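Local coordinates for HdaB,HdaA (Adhesin), HUS-associated diffuse adherence (Escherichia coli, PDB 5D55), which serves as the minor tip subunit of the Hda (AAF/IV) chaperone-usher pilus of enteroaggregative Escherichia coli, probably helping in adhesion and biofilm formation, at residues F46-N51 and N81-F86; V94-T97 and A102-F105. All blocks are in the same frame, centred on the assembly; numbering follows the deposited sequence.

Contact 1. Residues F46-N51 and N81-F86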
loop_
_atom_site.group_PDB
_atom_site.type_symbol
_atom_site.label_atom_id
_atom_site.label_comp_id
_atom_site.label_asym_id
_atom_site.label_seq_id
_atom_site.Cartn_x
_atom_site.Cartn_y
_atom_site.Cartn_z
ATOM N N PHE B 46 0.666 1.232 -12.638
ATOM C CA PHE B 46 0.987 2.411 -11.846
ATOM C C PHE B 46 -0.210 3.347 -11.845
ATOM O O PHE B 46 -1.018 3.324 -12.781
ATOM C CB PHE B 46 2.184 3.166 -12.445
ATOM C CG PHE B 46 3.490 2.390 -12.447
ATOM C CD1 PHE B 46 4.420 2.570 -11.433
ATOM C CD2 PHE B 46 3.798 1.508 -13.479
ATOM C CE1 PHE B 46 5.651 1.882 -11.446
ATOM C CE2 PHE B 46 5.014 0.814 -13.498
ATOM C CZ PHE B 46 5.941 0.998 -12.477
ATOM N N ARG B 47 -0.294 4.167 -10.796
ATOM C CA ARG B 47 -1.264 5.242 -10.673
ATOM C C ARG B 47 -0.542 6.511 -10.203
ATOM O O ARG B 47 0.221 6.469 -9.231
ATOM C CB ARG B 47 -2.323 4.840 -9.646
ATOM C CG ARG B 47 -3.514 5.765 -9.542
ATOM C CD ARG B 47 -4.442 5.295 -8.429
ATOM N NE ARG B 47 -5.626 6.138 -8.302
ATOM C CZ ARG B 47 -6.647 5.885 -7.484
ATOM N NH1 ARG B 47 -6.637 4.807 -6.708
ATOM N NH2 ARG B 47 -7.686 6.711 -7.444
ATOM N N VAL B 48 -0.772 7.628 -10.894
ATOM C CA VAL B 48 -0.138 8.919 -10.563
ATOM C C VAL B 48 -1.215 10.008 -10.575
ATOM O O VAL B 48 -2.169 9.926 -11.352
ATOM C CB VAL B 48 0.964 9.275 -11.599
ATOM C CG1 VAL B 48 1.509 10.678 -11.386
ATOM C CG2 VAL B 48 2.108 8.261 -11.534
ATOM N N TRP B 49 -1.066 11.016 -9.716
ATOM C CA TRP B 49 -1.988 12.149 -9.695
ATOM C C TRP B 49 -1.310 13.443 -9.267
ATOM O O TRP B 49 -0.287 13.423 -8.586
ATOM C CB TRP B 49 -3.202 11.879 -8.793
ATOM C CG TRP B 49 -2.862 11.589 -7.351
ATOM C CD1 TRP B 49 -2.844 12.487 -6.312
ATOM C CD2 TRP B 49 -2.508 10.312 -6.785
ATOM N NE1 TRP B 49 -2.497 11.851 -5.145
ATOM C CE2 TRP B 49 -2.287 10.518 -5.402
ATOM C CE3 TRP B 49 -2.357 9.021 -7.316
ATOM C CZ2 TRP B 49 -1.925 9.480 -4.536
ATOM C CZ3 TRP B 49 -1.990 7.986 -6.463
ATOM C CH2 TRP B 49 -1.776 8.222 -5.083
ATOM N N ILE B 50 -1.906 14.554 -9.678
ATOM C CA ILE B 50 -1.469 15.890 -9.276
ATOM C C ILE B 50 -2.139 16.309 -7.966
ATOM O O ILE B 50 -3.352 16.144 -7.794
ATOM C CB ILE B 50 -1.790 16.928 -10.372
ATOM C CG1 ILE B 50 -1.096 16.550 -11.683
ATOM C CG2 ILE B 50 -1.394 18.352 -9.897
ATOM C CD1 ILE B 50 -1.580 17.336 -12.937
ATOM N N ASN B 51 -1.343 16.839 -7.039
ATOM C CA ASN B 51 -1.885 17.415 -5.824
ATOM C C ASN B 51 -2.145 18.897 -6.033
ATOM O O ASN B 51 -1.272 19.737 -5.797
ATOM C CB ASN B 51 -0.939 17.197 -4.643
ATOM C CG ASN B 51 -0.556 15.738 -4.463
ATOM O OD1 ASN B 51 0.618 15.381 -4.570
ATOM N ND2 ASN B 51 -1.545 14.884 -4.203
ATOM N N ASN B 81 2.546 8.632 -23.121
ATOM C CA ASN B 81 2.102 7.356 -23.691
ATOM C C ASN B 81 1.756 6.342 -22.618
ATOM O O ASN B 81 2.446 6.254 -21.600
ATOM C CB ASN B 81 3.207 6.777 -24.586
ATOM N N GLY B 82 0.704 5.602 -22.848
ATOM C CA GLY B 82 0.303 4.558 -21.947
ATOM C C GLY B 82 -0.596 4.935 -20.793
ATOM O O GLY B 82 -1.130 4.079 -20.155
ATOM N N TRP B 83 -0.747 6.216 -20.535
ATOM C CA TRP B 83 -1.520 6.659 -19.406
ATOM C C TRP B 83 -2.977 6.943 -19.772
ATOM O O TRP B 83 -3.246 7.558 -20.752
ATOM C CB TRP B 83 -0.880 7.869 -18.718
ATOM C CG TRP B 83 0.473 7.640 -18.117
ATOM C CD1 TRP B 83 1.659 7.915 -18.676
ATOM C CD2 TRP B 83 0.756 7.114 -16.839
ATOM N NE1 TRP B 83 2.662 7.593 -17.854
ATOM C CE2 TRP B 83 2.141 7.091 -16.703
ATOM C CE3 TRP B 83 -0.024 6.626 -15.796
ATOM C CZ2 TRP B 83 2.764 6.605 -15.566
ATOM C CZ3 TRP B 83 0.608 6.166 -14.667
ATOM C CH2 TRP B 83 1.982 6.168 -14.562
ATOM N N SER B 84 -3.896 6.486 -18.955
ATOM C CA SER B 84 -5.286 6.458 -19.209
ATOM C C SER B 84 -5.952 7.132 -17.907
ATOM O O SER B 84 -5.488 6.952 -16.828
ATOM C CB SER B 84 -5.856 5.083 -19.554
ATOM O OG SER B 84 -5.266 4.567 -20.733
ATOM N N SER B 85 -7.042 7.832 -18.066
ATOM C CA SER B 85 -7.828 8.282 -16.954
ATOM C C SER B 85 -9.255 7.717 -17.023
ATOM O O SER B 85 -9.772 7.563 -18.074
ATOM C CB SER B 85 -7.790 9.793 -16.901
ATOM O OG SER B 85 -8.552 10.344 -15.890
ATOM N N PHE B 86 -9.835 7.364 -15.888
ATOM C CA PHE B 86 -11.182 6.834 -15.838
ATOM C C PHE B 86 -12.175 7.969 -15.942
ATOM O O PHE B 86 -12.097 8.912 -15.215
ATOM C CB PHE B 86 -11.441 6.029 -14.590
ATOM C CG PHE B 86 -10.824 4.679 -14.606
ATOM C CD1 PHE B 86 -11.362 3.672 -15.349
ATOM C CD2 PHE B 86 -9.710 4.422 -13.875
ATOM C CE1 PHE B 86 -10.817 2.467 -15.364
ATOM C CE2 PHE B 86 -9.157 3.207 -13.882
ATOM C CZ PHE B 86 -9.700 2.223 -14.636
#

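Contact 2. Residues V94-T97 and A102-F105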
loop_
_atom_site.group_PDB
_atom_site.type_symbol
_atom_site.label_atom_id
_atom_site.label_comp_id
_atom_site.label_asym_id
_atom_site.label_seq_id
_atom_site.Cartn_x
_atom_site.Cartn_y
_atom_site.Cartn_z
ATOM N N VAL B 94 -4.232 9.220 -13.087
ATOM C CA VAL B 94 -4.080 8.468 -14.333
ATOM C C VAL B 94 -3.491 7.104 -13.991
ATOM O O VAL B 94 -2.818 6.950 -12.954
ATOM C CB VAL B 94 -3.165 9.199 -15.363
ATOM C CG1 VAL B 94 -3.836 10.478 -15.882
ATOM C CG2 VAL B 94 -1.799 9.516 -14.758
ATOM N N PHE B 95 -3.753 6.132 -14.861
ATOM C CA PHE B 95 -3.360 4.747 -14.649
ATOM C C PHE B 95 -2.628 4.237 -15.863
ATOM O O PHE B 95 -2.894 4.643 -16.993
ATOM C CB PHE B 95 -4.585 3.839 -14.466
ATOM C CG PHE B 95 -5.339 4.041 -13.185
ATOM C CD1 PHE B 95 -6.175 5.145 -13.005
ATOM C CD2 PHE B 95 -5.275 3.082 -12.174
ATOM C CE1 PHE B 95 -6.905 5.305 -11.817
ATOM C CE2 PHE B 95 -6.002 3.232 -10.982
ATOM C CZ PHE B 95 -6.820 4.349 -10.810
ATOM N N ASN B 96 -1.731 3.296 -15.676
ATOM C CA ASN B 96 -1.250 2.489 -16.753
ATOM C C ASN B 96 -1.243 1.025 -16.360
ATOM O O ASN B 96 -1.516 0.711 -15.252
ATOM C CB ASN B 96 0.104 2.956 -17.264
ATOM C CG ASN B 96 1.223 2.666 -16.324
ATOM O OD1 ASN B 96 1.198 1.723 -15.558
ATOM N ND2 ASN B 96 2.227 3.473 -16.401
ATOM N N THR B 97 -0.946 0.152 -17.294
ATOM C CA THR B 97 -0.879 -1.260 -17.016
ATOM C C THR B 97 0.481 -1.830 -17.290
ATOM O O THR B 97 0.585 -2.887 -17.800
ATOM C CB THR B 97 -1.901 -2.055 -17.807
ATOM O OG1 THR B 97 -1.712 -1.812 -19.186
ATOM C CG2 THR B 97 -3.257 -1.696 -17.426
ATOM N N ALA B 102 9.508 0.385 -14.140
ATOM C CA ALA B 102 9.537 1.843 -14.264
ATOM C C ALA B 102 8.638 2.422 -15.362
ATOM O O ALA B 102 8.504 1.839 -16.447
ATOM C CB ALA B 102 10.972 2.318 -14.447
ATOM N N SER B 103 8.056 3.586 -15.071
ATOM C CA SER B 103 7.187 4.297 -16.010
ATOM C C SER B 103 7.460 5.801 -16.003
ATOM O O SER B 103 7.555 6.410 -14.926
ATOM C CB SER B 103 5.713 4.073 -15.647
ATOM O OG SER B 103 5.246 2.817 -16.092
ATOM N N ILE B 104 7.530 6.394 -17.193
ATOM C CA ILE B 104 7.676 7.835 -17.362
ATOM C C ILE B 104 6.298 8.481 -17.534
ATOM O O ILE B 104 5.419 7.913 -18.194
ATOM C CB ILE B 104 8.551 8.164 -18.609
ATOM C CG1 ILE B 104 9.965 7.590 -18.450
ATOM C CG2 ILE B 104 8.602 9.695 -18.889
ATOM C CD1 ILE B 104 10.769 8.196 -17.332
ATOM N N PHE B 105 6.116 9.654 -16.931
ATOM C CA PHE B 105 4.947 10.488 -17.162
ATOM C C PHE B 105 5.406 11.948 -17.294
ATOM O O PHE B 105 6.590 12.253 -17.045
ATOM C CB PHE B 105 3.917 10.315 -16.026
ATOM C CG PHE B 105 4.415 10.760 -14.668
ATOM C CD1 PHE B 105 4.203 12.069 -14.223
ATOM C CD2 PHE B 105 5.115 9.879 -13.849
ATOM C CE1 PHE B 105 4.667 12.479 -12.979
ATOM C CE2 PHE B 105 5.579 10.276 -12.604
ATOM C CZ PHE B 105 5.364 11.573 -12.166
#

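Contact 1. Residues F46-N51 and N81-F86
Phe46 and Val48 both rest against the far corner of the Trp83 indole, at CH2 of its six-membered ring. The apolar part of the contact centres on that carbon, with the neighbouring CZ3 only slightly farther: Phe46 CB approaches Trp83 CH2 to 3.7 Å, and Val48 CG2 comes to Trp83 CH2 at 3.7 Å as well. Both carbons approach the ring obliquely. In Val48 the branch that touches is the one beside the backbone N, because CG1 stands anti to that nitrogen (chi1 173°). From Phe46 it is the root of the side chain that meets the indole, for the phenyl ring runs away from Trp83 to pack on Cys39, Ser103 and Cys128.

Backbone atoms of the strand also come near the ring. Phe46 O lies 3.8 Å from Trp83 CZ3, and Arg47 N sits at the ring edge, near the indole plane, 4.4 Å from CZ3 of Trp83. The Arg47 side chain turns its back on this contact; its NH2 bonds to Gln92 O, and the side chain lies near a bound citrate, probably from the crystallisation liquor.

The one polar atom of the indole finds its partner outside both segments: Trp83 NE1 donates to Ile104 O on strand 102-109, which should fix how the ring is rotated. Trp83 also touches Ser103 and Phe105 of that strand.

Everything here belongs to the HdaB part of the fusion. A tryptophan from the loop after strand 73-79 is inserted between strand 45-50 of one sheet and strand 102-109 of the other, a loop residue tucked in at the margin of a two-sheet sandwich, part of it still exposed, consistent with the immunoglobulin-like fold of chaperone-usher pilus subunits.

Contact 2. Residues V94-T97 and A102-F105
Asn96 lays the ND2 end of its amide against Ser103, overlapping both the hydroxyl and the carbon that carries it. ND2 of Asn96 donates to Ser103 OG at 3.1 Å, while Ser103 CB lies 3.6 Å from the same Asn96 ND2. The bond is bent, 137° at the hydrogen, and OG stands 28° out of the amide plane. Ser103 was modelled in two conformers, and the bond described belongs to one of them.

The Asn96 side chain leaves the backbone heading for strand 102-109, and its first torsion (chi1 72°) sets CG between the backbone N and the carbonyl carbon, bringing ND2 to Ser103. The other end of the group is the more firmly engaged, since Asn96 OD1 accepts from both Phe46 N and Ile98 N. With OD1 taken up by two backbone N-H groups, ND2 is the end that meets the serine. The backbone of Ser103 is hydrogen-bonded to Ile37 of strand 31-38.

Both residues are buried, within the HdaB part. In this conformer a single bent bond, probably modest in strength, gives the Ser103 hydroxyl and Asn96 ND2 a partner between the two sheets of the sandwich.

How the contacts relate
Contact 2 links the two sheets of HdaB directly; in contact 1 a loop tryptophan packs on strand 45-50 and, outside the pair, on strand 102-109. Their centres are about 6 Å apart. Contact 2 is wholly buried and polar; contact 1 is partly buried and apolar, with its loop segment reaching out to the surface. They also touch one another: Trp83 CH2 lies 3.3 Å from Asn96 ND2, so the indole and the amide fill neighbouring places. Strands 45-50 and 94-95 are adjacent in one sheet, where Val94 N probably bonds to Val48 O at 2.8 Å. Segment 81-86 runs alongside 94-97, with a probable bond from Phe95 N to Ser84 O.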